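Local coordinates for L-cysteine S-thiosulfotransferase subunit SoxA (Paracoccus denitrificans, PDB 2C1D), which catalyses, as the diheme subunit of the SoxAX cytochrome complex, the oxidative joining of thiosulfate to a cysteine of the carrier protein SoxY, at residues A[45-48]-A[49-53]; A[162-165]-A[166-169]; A[239-242]-A[243-246]; A[256-259]-A[260-263]. All blocks are in the same frame, centred on the assembly; numbering follows the deposited sequence.

The four sites fall into two pairs about the heme whose iron is bound by His-184 and by Cys-225, the persulfide-forming active-site residue. Contacts 2 and 3 (centres 8 Å apart) lie on two packed helices and share one zinc. Contacts 1 and 4 (centres 10 Å apart) meet through Glu-50: its OE2 pairs with Arg-263 NH2 at 3.0 Å, while its OE1 is modelled 2.5 Å from Glu-258 OE1, a close approach of like charges that may reflect protonation of one. Arg-263 links these carboxylates to a propionate of that heme, its side chain about 6 Å from that of Arg-221, a probable substrate-binding residue. Contact 1, about 33 Å from contact 2 between centres, binds a separate zinc.

Contact 1: residues A[45-48]-A[49-53]; sequences STRD and LERDD
A type I beta turn from Asp-48 to Arg-51 carries the chain from the short helix 44-48 toward Asp-52, which with Asp-55 binds a zinc ion. The backbone here is tied by bonds between residues three apart: within the turn Arg-51 N donates to Asp-48 O at 3.1 Å, and just before it Glu-50 N reaches Arg-47 O at 3.1 Å. The bond of Leu-49 N to Thr-46 O is weak, being bent to 131°. A salt bridge joins the two ends of the turn, Arg-51 NH1 meeting Asp-48 OD2 at 2.8 Å in a bond of 161°. The carboxylate oxygen lies near the guanidinium plane, yet the two flat groups are turned 71° apart, and a single nitrogen and oxygen engage. A bend at chi3 of Arg-51 takes its chain across Asp-48, with CD 3.2 Å from the same OD2. The guanidinium also comes near that of Arg-47, whose NH1 is bonded to Arg-42 O, NE of Arg-47 and NH1 of Arg-51 being 4.4 Å apart; Asp-5 forms salt bridges with both arginines and probably offsets their like charges. Leu-49 turns the other way, CG resting 3.5 Å from Ser-45 O. Beyond the turn, Leu-49 packs on Val-262 of strand 261-263, Glu-50 forms a salt bridge with Arg-263 of that strand and touches Leu-7 of strand 7-9, and Arg-51 lies against Trp-39.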
loop_
_atom_site.group_PDB
_atom_site.type_symbol
_atom_site.label_atom_id
_atom_site.label_comp_id
_atom_site.label_asym_id
_atom_site.label_seq_id
_atom_site.Cartn_x
_atom_site.Cartn_y
_atom_site.Cartn_z
ATOM N N SER A 45 -1.000 13.755 16.545
ATOM C CA SER A 45 -1.201 15.021 15.849
ATOM C C SER A 45 -1.905 14.775 14.496
ATOM O O SER A 45 -2.732 15.580 14.064
ATOM C CB SER A 45 0.109 15.813 15.699
ATOM O OG SER A 45 0.674 15.700 14.398
ATOM N N THR A 46 -1.616 13.649 13.845
ATOM C CA THR A 46 -2.286 13.340 12.578
ATOM C C THR A 46 -3.731 12.850 12.844
ATOM O O THR A 46 -4.656 13.232 12.137
ATOM C CB THR A 46 -1.498 12.285 11.812
ATOM O OG1 THR A 46 -0.177 12.772 11.541
ATOM C CG2 THR A 46 -2.127 12.032 10.444
ATOM N N ARG A 47 -3.907 12.030 13.879
ATOM C CA ARG A 47 -5.231 11.541 14.275
ATOM C C ARG A 47 -6.151 12.727 14.569
ATOM O O ARG A 47 -7.318 12.718 14.198
ATOM C CB ARG A 47 -5.139 10.620 15.504
ATOM C CG ARG A 47 -4.533 9.251 15.206
ATOM C CD ARG A 47 -4.879 8.144 16.190
ATOM N NE ARG A 47 -4.791 8.563 17.590
ATOM C CZ ARG A 47 -3.653 8.627 18.303
ATOM N NH1 ARG A 47 -2.472 8.343 17.757
ATOM N NH2 ARG A 47 -3.699 8.993 19.585
ATOM N N ASP A 48 -5.590 13.764 15.198
ATOM C CA ASP A 48 -6.378 14.945 15.574
ATOM C C ASP A 48 -6.922 15.677 14.346
ATOM O O ASP A 48 -7.992 16.270 14.411
ATOM C CB ASP A 48 -5.558 15.899 16.472
ATOM C CG ASP A 48 -5.506 15.431 17.937
ATOM O OD1 ASP A 48 -4.902 16.122 18.817
ATOM O OD2 ASP A 48 -6.060 14.396 18.350
ATOM N N LEU A 49 -6.197 15.623 13.229
ATOM C CA LEU A 49 -6.666 16.277 12.002
ATOM C C LEU A 49 -7.977 15.717 11.455
ATOM O O LEU A 49 -8.653 16.380 10.695
ATOM C CB LEU A 49 -5.616 16.197 10.917
ATOM C CG LEU A 49 -4.337 16.939 11.283
ATOM C CD1 LEU A 49 -3.348 16.711 10.194
ATOM C CD2 LEU A 49 -4.622 18.428 11.481
ATOM N N GLU A 50 -8.331 14.502 11.828
ATOM C CA GLU A 50 -9.576 13.906 11.332
ATOM C C GLU A 50 -10.731 14.095 12.318
ATOM O O GLU A 50 -11.893 13.817 11.965
ATOM C CB GLU A 50 -9.354 12.423 11.030
ATOM C CG GLU A 50 -10.468 11.789 10.236
ATOM C CD GLU A 50 -10.100 10.442 9.625
ATOM O OE1 GLU A 50 -11.040 9.658 9.367
ATOM O OE2 GLU A 50 -8.898 10.158 9.385
ATOM N N ARG A 51 -10.410 14.538 13.550
ATOM C CA ARG A 51 -11.384 14.618 14.653
ATOM C C ARG A 51 -12.415 15.708 14.518
ATOM O O ARG A 51 -13.424 15.665 15.215
ATOM C CB ARG A 51 -10.730 14.875 16.007
ATOM C CG ARG A 51 -9.854 13.793 16.450
ATOM C CD ARG A 51 -9.227 14.011 17.831
ATOM N NE ARG A 51 -9.503 12.763 18.486
ATOM C CZ ARG A 51 -8.658 11.827 18.787
ATOM N NH1 ARG A 51 -7.353 11.971 18.693
ATOM N NH2 ARG A 51 -9.164 10.729 19.292
ATOM N N ASP A 52 -12.141 16.711 13.696
ATOM C CA ASP A 52 -13.177 17.668 13.378
ATOM C C ASP A 52 -13.011 18.341 12.035
ATOM O O ASP A 52 -11.906 18.625 11.572
ATOM C CB ASP A 52 -13.297 18.709 14.470
ATOM C CG ASP A 52 -12.136 19.588 14.514
ATOM O OD1 ASP A 52 -11.088 19.129 15.008
ATOM O OD2 ASP A 52 -12.183 20.735 14.018
ATOM N N ASP A 53 -14.150 18.618 11.419
ATOM C CA ASP A 53 -14.185 19.111 10.062
ATOM C C ASP A 53 -13.497 20.436 9.883
ATOM O O ASP A 53 -12.979 20.702 8.803
ATOM C CB ASP A 53 -15.633 19.228 9.603
ATOM C CG ASP A 53 -16.294 17.860 9.410
ATOM O OD1 ASP A 53 -15.587 16.831 9.442
ATOM O OD2 ASP A 53 -17.513 17.732 9.236
#

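Contact 2: residues A[162-165]-A[166-169]; sequences WEHG and KEIY. With ZN (zinc ion), chain K.
Trp-162 opens this run of helix 159-170, its carbonyl O taking the N-H of Lys-166 at 2.8 Å, one of the i to i+4 bonds of the helix. The indole also approaches the aliphatic part of that lysine, CZ3 lying 4.4 Å from Lys-166 CD, while its NE1 is bonded to Ser-250 OG. Glu-163 and Lys-166 then run side by side in the same direction. The glutamate, bent at chi2 (-64°), stops short of the ammonium group; water 1 bridges them, donating to Glu-163 OE1 at 2.6 Å and accepting from Lys-166 NZ. At His-164 the ring swings anti to the backbone N (chi1 -155°), and NE2 binds the zinc ion at 2.1 Å, with Asp-240 supplying another ligand. A second water lies 3.2 Å above one face of the imidazole, over its centre, and donates to both His-164 O and Glu-167 OE1. It thus spans one helical turn beside a metal ligand, where the direct bond from Ile-168 N to the same carbonyl is weak at 3.4 Å. Gly-165 is buried, and its O accepts from Tyr-169 N at 3.0 Å, nearly straight out from the carbonyl. Helix 239-251 packs here: Ala-243 comes close to Gly-165, Ile-168 touches Asp-240 and Tyr-169 meets Val-248, while the tyrosine also touches helix 180-184 at the heme-linked Cys-180 and His-184.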
loop_
_atom_site.group_PDB
_atom_site.type_symbol
_atom_site.label_atom_id
_atom_site.label_comp_id
_atom_site.label_asym_id
_atom_site.label_seq_id
_atom_site.Cartn_x
_atom_site.Cartn_y
_atom_site.Cartn_z
ATOM N N TRP A 162 -14.237 -10.570 -6.963
ATOM C CA TRP A 162 -13.639 -10.538 -5.631
ATOM C C TRP A 162 -12.475 -11.516 -5.566
ATOM O O TRP A 162 -11.395 -11.211 -5.037
ATOM C CB TRP A 162 -14.730 -10.886 -4.607
ATOM C CG TRP A 162 -14.352 -10.841 -3.181
ATOM C CD1 TRP A 162 -14.407 -9.762 -2.348
ATOM C CD2 TRP A 162 -13.927 -11.949 -2.369
ATOM N NE1 TRP A 162 -14.020 -10.127 -1.087
ATOM C CE2 TRP A 162 -13.720 -11.460 -1.070
ATOM C CE3 TRP A 162 -13.679 -13.300 -2.623
ATOM C CZ2 TRP A 162 -13.268 -12.262 -0.033
ATOM C CZ3 TRP A 162 -13.256 -14.109 -1.598
ATOM C CH2 TRP A 162 -13.054 -13.588 -0.305
ATOM N N GLU A 163 -12.696 -12.702 -6.103
ATOM C CA GLU A 163 -11.651 -13.720 -6.199
ATOM C C GLU A 163 -10.452 -13.244 -7.028
ATOM O O GLU A 163 -9.320 -13.538 -6.702
ATOM C CB GLU A 163 -12.206 -15.011 -6.842
ATOM C CG GLU A 163 -13.070 -15.880 -5.937
ATOM C CD GLU A 163 -12.348 -16.475 -4.738
ATOM O OE1 GLU A 163 -11.093 -16.582 -4.700
ATOM O OE2 GLU A 163 -13.071 -16.849 -3.791
ATOM N N HIS A 164 -10.712 -12.515 -8.094
ATOM C CA HIS A 164 -9.639 -11.985 -8.942
ATOM C C HIS A 164 -8.820 -10.973 -8.124
ATOM O O HIS A 164 -7.607 -10.961 -8.222
ATOM C CB HIS A 164 -10.222 -11.347 -10.210
ATOM C CG HIS A 164 -9.275 -11.322 -11.366
ATOM N ND1 HIS A 164 -8.867 -12.467 -12.015
ATOM C CD2 HIS A 164 -8.664 -10.296 -11.993
ATOM C CE1 HIS A 164 -8.035 -12.144 -12.990
ATOM N NE2 HIS A 164 -7.896 -10.832 -12.998
ATOM N N GLY A 165 -9.490 -10.151 -7.301
ATOM C CA GLY A 165 -8.804 -9.200 -6.447
ATOM C C GLY A 165 -8.032 -9.899 -5.339
ATOM O O GLY A 165 -6.915 -9.503 -4.998
ATOM N N LYS A 166 -8.611 -10.958 -4.780
ATOM C CA LYS A 166 -7.945 -11.717 -3.738
ATOM C C LYS A 166 -6.600 -12.234 -4.252
ATOM O O LYS A 166 -5.587 -12.125 -3.570
ATOM C CB LYS A 166 -8.818 -12.894 -3.245
ATOM C CG LYS A 166 -8.176 -13.689 -2.121
ATOM C CD LYS A 166 -8.970 -14.980 -1.792
ATOM C CE LYS A 166 -8.155 -15.947 -0.917
ATOM N NZ LYS A 166 -9.075 -17.004 -0.392
ATOM N N GLU A 167 -6.598 -12.796 -5.458
ATOM C CA GLU A 167 -5.360 -13.326 -6.035
ATOM C C GLU A 167 -4.258 -12.240 -6.122
ATOM O O GLU A 167 -3.108 -12.490 -5.774
ATOM C CB GLU A 167 -5.648 -13.960 -7.413
ATOM C CG GLU A 167 -4.558 -14.901 -7.910
ATOM C CD GLU A 167 -4.582 -15.130 -9.413
ATOM O OE1 GLU A 167 -5.615 -14.845 -10.079
ATOM O OE2 GLU A 167 -3.541 -15.598 -9.937
ATOM N N ILE A 168 -4.630 -11.048 -6.583
ATOM C CA ILE A 168 -3.708 -9.909 -6.682
ATOM C C ILE A 168 -3.158 -9.593 -5.295
ATOM O O ILE A 168 -1.955 -9.437 -5.144
ATOM C CB ILE A 168 -4.436 -8.664 -7.322
ATOM C CG1 ILE A 168 -4.845 -8.999 -8.753
ATOM C CG2 ILE A 168 -3.574 -7.372 -7.263
ATOM C CD1 ILE A 168 -5.739 -7.973 -9.422
ATOM N N TYR A 169 -4.039 -9.557 -4.281
ATOM C CA TYR A 169 -3.681 -9.176 -2.909
ATOM C C TYR A 169 -2.550 -10.023 -2.337
ATOM O O TYR A 169 -1.684 -9.507 -1.619
ATOM C CB TYR A 169 -4.900 -9.261 -1.951
ATOM C CG TYR A 169 -4.696 -8.441 -0.689
ATOM C CD1 TYR A 169 -4.947 -7.091 -0.693
ATOM C CD2 TYR A 169 -4.212 -9.016 0.486
ATOM C CE1 TYR A 169 -4.735 -6.310 0.419
ATOM C CE2 TYR A 169 -3.986 -8.232 1.632
ATOM C CZ TYR A 169 -4.240 -6.864 1.577
ATOM O OH TYR A 169 -4.038 -6.050 2.675
HETATM ZN ZN ZN K . -6.655 -9.889 -14.373
HETATM O O HOH W 1 -9.895 -18.076 -2.935
HETATM O O HOH W 2 -5.948 -12.152 -10.460
#

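Contact 3: residues A[239-242]-A[243-246]; sequences DDFK and ALEL. With ZN (zinc ion), chain K.
Phe-241 and Leu-244 lie side by side, one turn apart on helix 239-251, and make the closest side-chain contact between the two segments. A single methyl does the touching: Leu-244 CD2 sits 3.6 Å from CD2 of the Phe-241 ring and equally near its CE2, approaching the ring obliquely. With CG anti to the backbone N (chi1 -176°), the leucine branches along the same flank as the phenylalanine. One residue before the ring, Asp-240 holds the zinc ion unevenly, through OD1 at 1.8 Å and the more distant OD2 at 2.6 Å, with His-164 NE2 as the other protein ligand. The main chain that carries this ligand is regularly bonded, Asp-240 O accepting from Leu-244 N at 2.9 Å and Asp-239 O from Ala-243 N at 3.0 Å. Phe-241 O takes the N-H of Glu-245 at 2.9 Å, and the series runs on from Lys-242 O to Leu-246 N. As in the cytochrome c fold, where the N- and C-terminal helices pack together, this helix lies on helix 159-170: Leu-244 touches Ile-168, and Leu-246 touches Tyr-161 and Trp-162. On the side of this apolar pair lies helix 218-223, where Gln-219 and Val-223 meet Phe-241 and Phe-222 meets Leu-244; Phe-234 also packs against the Phe-241 ring, their planes inclined at about 45°. Farther out, Lys-242 stretches away to a salt bridge between its NZ and Asp-112 OD2.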
loop_
_atom_site.group_PDB
_atom_site.type_symbol
_atom_site.label_atom_id
_atom_site.label_comp_id
_atom_site.label_asym_id
_atom_site.label_seq_id
_atom_site.Cartn_x
_atom_site.Cartn_y
_atom_site.Cartn_z
ATOM N N ASP A 239 -9.237 -2.972 -14.975
ATOM C CA ASP A 239 -10.087 -4.067 -14.509
ATOM C C ASP A 239 -9.500 -4.765 -13.283
ATOM O O ASP A 239 -10.205 -5.041 -12.315
ATOM C CB ASP A 239 -10.324 -5.090 -15.645
ATOM C CG ASP A 239 -11.062 -4.475 -16.830
ATOM O OD1 ASP A 239 -11.595 -3.343 -16.657
ATOM O OD2 ASP A 239 -11.142 -5.011 -17.982
ATOM N N ASP A 240 -8.206 -5.036 -13.319
ATOM C CA ASP A 240 -7.556 -5.736 -12.208
ATOM C C ASP A 240 -7.555 -4.870 -10.916
ATOM O O ASP A 240 -7.734 -5.389 -9.814
ATOM C CB ASP A 240 -6.140 -6.149 -12.598
ATOM C CG ASP A 240 -6.041 -7.595 -13.186
ATOM O OD1 ASP A 240 -6.852 -8.149 -13.998
ATOM O OD2 ASP A 240 -5.093 -8.295 -13.011
ATOM N N PHE A 241 -7.367 -3.559 -11.049
ATOM C CA PHE A 241 -7.389 -2.667 -9.870
ATOM C C PHE A 241 -8.824 -2.374 -9.404
ATOM O O PHE A 241 -9.031 -2.031 -8.239
ATOM C CB PHE A 241 -6.599 -1.375 -10.114
ATOM C CG PHE A 241 -5.129 -1.436 -9.711
ATOM C CD1 PHE A 241 -4.335 -0.328 -9.896
ATOM C CD2 PHE A 241 -4.534 -2.596 -9.170
ATOM C CE1 PHE A 241 -3.002 -0.335 -9.549
ATOM C CE2 PHE A 241 -3.182 -2.605 -8.823
ATOM C CZ PHE A 241 -2.432 -1.494 -8.994
ATOM N N LYS A 242 -9.809 -2.501 -10.296
ATOM C CA LYS A 242 -11.221 -2.429 -9.892
ATOM C C LYS A 242 -11.547 -3.647 -9.055
ATOM O O LYS A 242 -12.178 -3.545 -7.993
ATOM C CB LYS A 242 -12.154 -2.420 -11.098
ATOM C CG LYS A 242 -12.162 -1.174 -11.919
ATOM C CD LYS A 242 -13.354 -1.205 -12.841
ATOM C CE LYS A 242 -13.184 -0.308 -14.045
ATOM N NZ LYS A 242 -14.470 -0.466 -14.879
ATOM N N ALA A 243 -11.082 -4.809 -9.503
ATOM C CA ALA A 243 -11.216 -6.031 -8.716
ATOM C C ALA A 243 -10.493 -5.966 -7.369
ATOM O O ALA A 243 -11.030 -6.382 -6.350
ATOM C CB ALA A 243 -10.750 -7.255 -9.512
ATOM N N LEU A 244 -9.293 -5.410 -7.352
ATOM C CA LEU A 244 -8.543 -5.221 -6.126
ATOM C C LEU A 244 -9.295 -4.273 -5.189
ATOM O O LEU A 244 -9.342 -4.516 -4.007
ATOM C CB LEU A 244 -7.149 -4.637 -6.447
ATOM C CG LEU A 244 -6.171 -4.447 -5.304
ATOM C CD1 LEU A 244 -5.927 -5.760 -4.543
ATOM C CD2 LEU A 244 -4.838 -3.865 -5.835
ATOM N N GLU A 245 -9.859 -3.189 -5.720
ATOM C CA GLU A 245 -10.609 -2.248 -4.881
ATOM C C GLU A 245 -11.825 -2.918 -4.229
ATOM O O GLU A 245 -12.158 -2.635 -3.068
ATOM C CB GLU A 245 -11.032 -0.962 -5.648
ATOM C CG GLU A 245 -11.672 0.068 -4.725
ATOM C CD GLU A 245 -11.913 1.439 -5.341
ATOM O OE1 GLU A 245 -12.932 2.085 -4.984
ATOM O OE2 GLU A 245 -11.094 1.890 -6.150
ATOM N N LEU A 246 -12.480 -3.810 -4.960
ATOM C CA LEU A 246 -13.604 -4.595 -4.423
ATOM C C LEU A 246 -13.145 -5.495 -3.293
ATOM O O LEU A 246 -13.760 -5.534 -2.221
ATOM C CB LEU A 246 -14.246 -5.457 -5.527
ATOM C CG LEU A 246 -15.319 -6.491 -5.138
ATOM C CD1 LEU A 246 -16.612 -5.831 -4.607
ATOM C CD2 LEU A 246 -15.635 -7.385 -6.324
HETATM ZN ZN ZN K . -6.655 -9.889 -14.373
#

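Contact 4: residues A[256-259]-A[260-263]; sequences SVEG and VSVR. With HEC (heme c), chain J.
Gly-259 passes the chain to Val-260 through a backbone conformation, phi 92° and psi -91°, in which a CB would be jammed against the preceding carbonyl. Water 3 spans the bend, donating to Glu-258 O at 2.6 Å and accepting from Val-260 N at 3.1 Å. The kink brings Glu-258 within range of strand 261-263, where its OE1 receives Arg-263 NH1 at 2.9 Å in a salt bridge. The bond reaches the syn side, tilted out of the carboxylate plane, and lies close to the guanidinium plane; Glu-258 OE2 is hydrogen-bonded to Ser-37 OG. A bend at chi2 (-77°) leads Arg-263 back along its own strand, allowing NH2, also salt-bridged to Glu-50 OE2, to donate to Val-262 O at 2.8 Å. Ser-261 OG, bonded elsewhere to Gly-204 O, lies 3.7 Å above the guanidinium plane over its centre. From another edge, NE binds heme propionate atom O1A at 3.0 Å in a nearly straight bond. Held on several sides, the guanidinium has little freedom to rotate, and its charge probably offsets that of the propionate and of Glu-258. Arg-263, on an outer strand of the sheet with 207-209 and 214-216, is thus a heme-pocket residue bound to a propionate.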
loop_
_atom_site.group_PDB
_atom_site.type_symbol
_atom_site.label_atom_id
_atom_site.label_comp_id
_atom_site.label_asym_id
_atom_site.label_seq_id
_atom_site.Cartn_x
_atom_site.Cartn_y
_atom_site.Cartn_z
ATOM N N SER A 256 -16.540 1.923 9.715
ATOM C CA SER A 256 -17.278 3.015 9.120
ATOM C C SER A 256 -16.549 3.638 7.926
ATOM O O SER A 256 -15.311 3.751 7.854
ATOM C CB SER A 256 -17.570 4.145 10.129
ATOM O OG SER A 256 -18.272 3.692 11.278
ATOM N N VAL A 257 -17.349 4.110 7.002
ATOM C CA VAL A 257 -16.880 5.050 6.026
ATOM C C VAL A 257 -16.428 6.300 6.792
ATOM O O VAL A 257 -17.230 6.924 7.477
ATOM C CB VAL A 257 -18.002 5.405 5.046
ATOM C CG1 VAL A 257 -17.555 6.477 4.120
ATOM C CG2 VAL A 257 -18.404 4.185 4.233
ATOM N N GLU A 258 -15.165 6.680 6.654
ATOM C CA GLU A 258 -14.648 7.874 7.337
ATOM C C GLU A 258 -15.073 9.177 6.652
ATOM O O GLU A 258 -15.091 10.232 7.299
ATOM C CB GLU A 258 -13.125 7.774 7.516
ATOM C CG GLU A 258 -12.780 6.610 8.448
ATOM C CD GLU A 258 -11.305 6.382 8.726
ATOM O OE1 GLU A 258 -10.472 7.309 8.636
ATOM O OE2 GLU A 258 -10.972 5.234 9.101
ATOM N N GLY A 259 -15.472 9.087 5.383
ATOM C CA GLY A 259 -15.782 10.245 4.555
ATOM C C GLY A 259 -14.548 10.656 3.803
ATOM O O GLY A 259 -14.301 10.177 2.711
ATOM N N VAL A 260 -13.764 11.551 4.395
ATOM C CA VAL A 260 -12.441 11.880 3.876
ATOM C C VAL A 260 -11.450 11.842 5.027
ATOM O O VAL A 260 -11.575 12.598 5.996
ATOM C CB VAL A 260 -12.365 13.273 3.155
ATOM C CG1 VAL A 260 -12.942 13.205 1.749
ATOM C CG2 VAL A 260 -13.019 14.395 3.982
ATOM N N SER A 261 -10.483 10.931 4.939
ATOM C CA SER A 261 -9.590 10.671 6.046
ATOM C C SER A 261 -8.323 11.497 5.904
ATOM O O SER A 261 -8.096 12.106 4.867
ATOM C CB SER A 261 -9.254 9.183 6.138
ATOM O OG SER A 261 -8.330 8.803 5.156
ATOM N N VAL A 262 -7.533 11.555 6.974
ATOM C CA VAL A 262 -6.203 12.192 6.928
ATOM C C VAL A 262 -5.143 11.173 7.320
ATOM O O VAL A 262 -5.269 10.491 8.340
ATOM C CB VAL A 262 -6.105 13.413 7.874
ATOM C CG1 VAL A 262 -4.760 14.095 7.733
ATOM C CG2 VAL A 262 -7.243 14.407 7.567
ATOM N N ARG A 263 -4.116 11.072 6.486
ATOM C CA ARG A 263 -2.997 10.138 6.688
ATOM C C ARG A 263 -1.691 10.874 6.351
ATOM O O ARG A 263 -1.748 12.009 5.855
ATOM C CB ARG A 263 -3.189 8.914 5.772
ATOM C CG ARG A 263 -4.480 8.143 6.019
ATOM C CD ARG A 263 -4.448 7.267 7.247
ATOM N NE ARG A 263 -5.674 6.492 7.390
ATOM C CZ ARG A 263 -6.778 6.925 7.989
ATOM N NH1 ARG A 263 -7.843 6.142 8.011
ATOM N NH2 ARG A 263 -6.828 8.132 8.558
HETATM FE FE HEC J . 0.493 -0.588 1.202
HETATM C CHA HEC J . -0.324 2.260 2.905
HETATM C CHB HEC J . -2.806 -0.814 0.166
HETATM C CHC HEC J . 1.273 -3.319 -0.622
HETATM C CHD HEC J . 3.580 -0.644 2.618
HETATM N NA HEC J . -1.258 0.534 1.498
HETATM C C1A HEC J . -1.355 1.674 2.241
HETATM C C2A HEC J . -2.722 2.118 2.210
HETATM C C3A HEC J . -3.408 1.250 1.434
HETATM C C4A HEC J . -2.495 0.238 0.983
HETATM C CMA HEC J . -4.889 1.287 1.065
HETATM C CAA HEC J . -3.293 3.365 2.929
HETATM C CBA HEC J . -3.991 2.915 4.225
HETATM C CGA HEC J . -4.640 4.094 4.942
HETATM O O1A HEC J . -5.242 3.863 6.015
HETATM O O2A HEC J . -4.542 5.271 4.460
HETATM N NB HEC J . -0.543 -1.804 0.026
HETATM C C1B HEC J . -1.880 -1.715 -0.328
HETATM C C2B HEC J . -2.146 -2.682 -1.347
HETATM C C3B HEC J . -1.037 -3.384 -1.556
HETATM C C4B HEC J . -0.007 -2.825 -0.725
HETATM C CMB HEC J . -3.521 -2.920 -1.974
HETATM C CAB HEC J . -0.860 -4.538 -2.567
HETATM C CBB HEC J . -1.106 -4.114 -3.844
HETATM N NC HEC J . 2.145 -1.783 1.038
HETATM C C1C HEC J . 2.245 -2.880 0.240
HETATM C C2C HEC J . 3.578 -3.435 0.366
HETATM C C3C HEC J . 4.234 -2.694 1.279
HETATM C C4C HEC J . 3.312 -1.650 1.707
HETATM C CMC HEC J . 4.026 -4.679 -0.433
HETATM C CAC HEC J . 5.677 -2.780 1.884
HETATM C CBC HEC J . 6.785 -3.051 1.178
HETATM N ND HEC J . 1.456 0.593 2.505
HETATM C C1D HEC J . 2.761 0.387 2.961
HETATM C C2D HEC J . 3.137 1.455 3.865
HETATM C C3D HEC J . 1.927 2.355 3.936
HETATM C C4D HEC J . 0.942 1.746 3.072
HETATM C CMD HEC J . 4.472 1.658 4.605
HETATM C CAD HEC J . 1.747 3.631 4.795
HETATM C CBD HEC J . 1.469 3.188 6.244
HETATM C CGD HEC J . 0.099 2.562 6.415
HETATM O O1D HEC J . -0.072 1.327 6.326
HETATM O O2D HEC J . -0.876 3.278 6.657
HETATM O O HOH W 3 -14.390 12.772 7.204
#